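Local structure of membrane protein, putative (Geobacter sulfurreducens PCA, 2QYB) at residues Leu37-Leu42 and Ser127-Thr132. The protein is a putative membrane protein of the sodium:solute symporter family, perhaps with transport and phosphatase activities, represented here by its GAF domain alone. Residues are numbered along the deposited sequence; the frame is centred on the assembly and turned at random.
Sequences LAVIRL and SVFSRT
Leu-37 and Phe-129 face each other as a hydrogen-bonded antiparallel pair, and two residues along the ladder Val-39 and Ser-127 form the next. In the first pair Leu-37 N gives to Phe-129 O at 3.1 Å and Phe-129 N returns a bond to Leu-37 O at 2.9 Å. The second pair is straighter: Ser-127 N reaches Val-39 O at 170° at the hydrogen, and Val-39 N donates to Ser-127 O at 2.8 Å. Between them Ala-38 and Val-128 make a non-hydrogen-bonded pair; here Ala-38 CA makes a CA-H...O contact with Ser-127 O at 3.3 Å. Leu-37 O also lies in the plane of the Phe-129 ring, a polar oxygen at its C–H edge.

Apolar contacts form on both faces. The side chains of Leu-37 and Phe-129 run alongside each other from the same side of the sheet; with Leu-37 CG anti to its backbone N (chi1 179°), CD2 comes to 4.1 Å from Phe-129 CD2. Val-39 CG2 approaches the ring obliquely, and a broad phenyl group suits this place because it can reach both Leu-37 and Val-39. On the other face Ala-38 places its CB 4.1 Å from Val-128 CG1, a lone methyl suiting a face against which a helix packs.

Among the polar side chains, the extended Arg-41 chain brings NH1 to a water at 2.8 Å, in the guanidinium plane. The same water lies doubtfully close to Ser-127 OG and appears to link the two side chains. A long, polar-tipped arginine suits this buried place because its NH2 is also held by the carbonyls of Ala-63 and Lys-65.

In the antiparallel GAF sheet 124-130 is the middle strand of five, flanked by 109-115 and 37-43; strand 49-56 borders 37-43, and helix 10-32 packs Leu-26 and Leu-30 against Ala-38.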
loop_
_atom_site.group_PDB
_atom_site.type_symbol
_atom_site.label_atom_id
_atom_site.label_comp_id
_atom_site.label_asym_id
_atom_site.label_seq_id
_atom_site.Cartn_x
_atom_site.Cartn_y
_atom_site.Cartn_z
ATOM N N LEU A 37 -4.306 5.331 13.114
ATOM C CA LEU A 37 -3.115 4.987 12.326
ATOM C C LEU A 37 -2.570 3.681 12.853
ATOM O O LEU A 37 -2.687 3.424 14.039
ATOM C CB LEU A 37 -2.061 6.099 12.402
ATOM C CG LEU A 37 -0.731 5.888 11.652
ATOM C CD1 LEU A 37 -0.845 5.825 10.116
ATOM C CD2 LEU A 37 0.220 7.032 12.058
ATOM N N ALA A 38 -2.033 2.868 11.935
ATOM C CA ALA A 38 -1.435 1.585 12.230
ATOM C C ALA A 38 -0.254 1.425 11.288
ATOM O O ALA A 38 -0.366 1.715 10.116
ATOM C CB ALA A 38 -2.462 0.406 12.034
ATOM N N VAL A 39 0.861 0.924 11.795
ATOM C CA VAL A 39 2.060 0.749 10.994
ATOM C C VAL A 39 2.617 -0.651 11.302
ATOM O O VAL A 39 2.613 -1.068 12.443
ATOM C CB VAL A 39 3.148 1.890 11.265
ATOM C CG1 VAL A 39 4.282 1.811 10.298
ATOM C CG2 VAL A 39 2.546 3.287 11.204
ATOM N N ILE A 40 3.026 -1.387 10.272
ATOM C CA ILE A 40 3.879 -2.584 10.437
ATOM C C ILE A 40 5.319 -2.212 9.978
ATOM O O ILE A 40 5.505 -1.680 8.892
ATOM C CB ILE A 40 3.359 -3.776 9.608
ATOM C CG1 ILE A 40 2.048 -4.303 10.186
ATOM C CG2 ILE A 40 4.397 -4.900 9.522
ATOM C CD1 ILE A 40 1.190 -5.040 9.164
ATOM N N ARG A 41 6.305 -2.483 10.823
ATOM C CA ARG A 41 7.697 -2.438 10.442
ATOM C C ARG A 41 8.286 -3.850 10.516
ATOM O O ARG A 41 7.935 -4.625 11.415
ATOM C CB ARG A 41 8.499 -1.523 11.364
ATOM C CG ARG A 41 8.028 -0.109 11.332
ATOM C CD ARG A 41 8.908 0.730 12.223
ATOM N NE ARG A 41 8.663 2.159 12.030
ATOM C CZ ARG A 41 7.600 2.819 12.501
ATOM N NH1 ARG A 41 6.635 2.201 13.178
ATOM N NH2 ARG A 41 7.475 4.113 12.273
ATOM N N LEU A 42 9.195 -4.147 9.578
ATOM C CA LEU A 42 9.936 -5.400 9.566
ATOM C C LEU A 42 11.421 -5.107 9.524
ATOM O O LEU A 42 11.857 -4.141 8.917
ATOM C CB LEU A 42 9.521 -6.277 8.372
ATOM C CG LEU A 42 8.031 -6.662 8.309
ATOM C CD1 LEU A 42 7.601 -7.495 7.035
ATOM C CD2 LEU A 42 7.604 -7.353 9.594
ATOM N N SER A 127 2.639 -1.113 15.319
ATOM C CA SER A 127 2.440 0.124 16.094
ATOM C C SER A 127 1.069 0.668 15.777
ATOM O O SER A 127 0.713 0.754 14.611
ATOM C CB SER A 127 3.477 1.202 15.714
ATOM O OG SER A 127 4.817 0.681 15.677
ATOM N N VAL A 128 0.308 1.075 16.783
ATOM C CA VAL A 128 -1.045 1.614 16.548
ATOM C C VAL A 128 -1.341 2.853 17.385
ATOM O O VAL A 128 -0.937 2.967 18.527
ATOM C CB VAL A 128 -2.121 0.538 16.837
ATOM C CG1 VAL A 128 -1.873 -0.687 15.967
ATOM C CG2 VAL A 128 -2.098 0.106 18.307
ATOM N N PHE A 129 -2.119 3.757 16.820
ATOM C CA PHE A 129 -2.311 5.087 17.396
ATOM C C PHE A 129 -3.761 5.503 17.262
ATOM O O PHE A 129 -4.345 5.332 16.231
ATOM C CB PHE A 129 -1.455 6.091 16.629
ATOM C CG PHE A 129 -0.017 5.709 16.538
ATOM C CD1 PHE A 129 0.930 6.253 17.464
ATOM C CD2 PHE A 129 0.423 4.829 15.532
ATOM C CE1 PHE A 129 2.254 5.921 17.385
ATOM C CE2 PHE A 129 1.738 4.493 15.458
ATOM C CZ PHE A 129 2.670 5.027 16.384
ATOM N N SER A 130 -4.334 6.031 18.314
ATOM C CA SER A 130 -5.623 6.704 18.239
ATOM C C SER A 130 -5.433 8.226 18.466
ATOM O O SER A 130 -4.843 8.629 19.435
ATOM C CB SER A 130 -6.570 6.136 19.294
ATOM O OG SER A 130 -7.773 6.877 19.366
ATOM N N ARG A 131 -5.920 9.032 17.523
ATOM C CA ARG A 131 -6.167 10.462 17.734
ATOM C C ARG A 131 -7.585 10.721 18.288
ATOM O O ARG A 131 -8.047 11.876 18.338
ATOM C CB ARG A 131 -5.954 11.233 16.419
ATOM C CG ARG A 131 -4.501 11.220 15.998
ATOM C CD ARG A 131 -4.233 12.032 14.772
ATOM N NE ARG A 131 -4.755 11.333 13.609
ATOM C CZ ARG A 131 -4.042 10.573 12.775
ATOM N NH1 ARG A 131 -2.723 10.420 12.947
ATOM N NH2 ARG A 131 -4.663 9.989 11.735
ATOM N N THR A 132 -8.252 9.650 18.727
ATOM C CA THR A 132 -9.721 9.665 18.952
ATOM C C THR A 132 -10.032 9.478 20.454
ATOM O O THR A 132 -10.848 10.213 20.992
ATOM C CB THR A 132 -10.479 8.554 18.073
ATOM O OG1 THR A 132 -10.075 8.615 16.686
ATOM C CG2 THR A 132 -12.029 8.678 18.177
HETATM O O HOH W 1 6.048 -0.493 13.858
#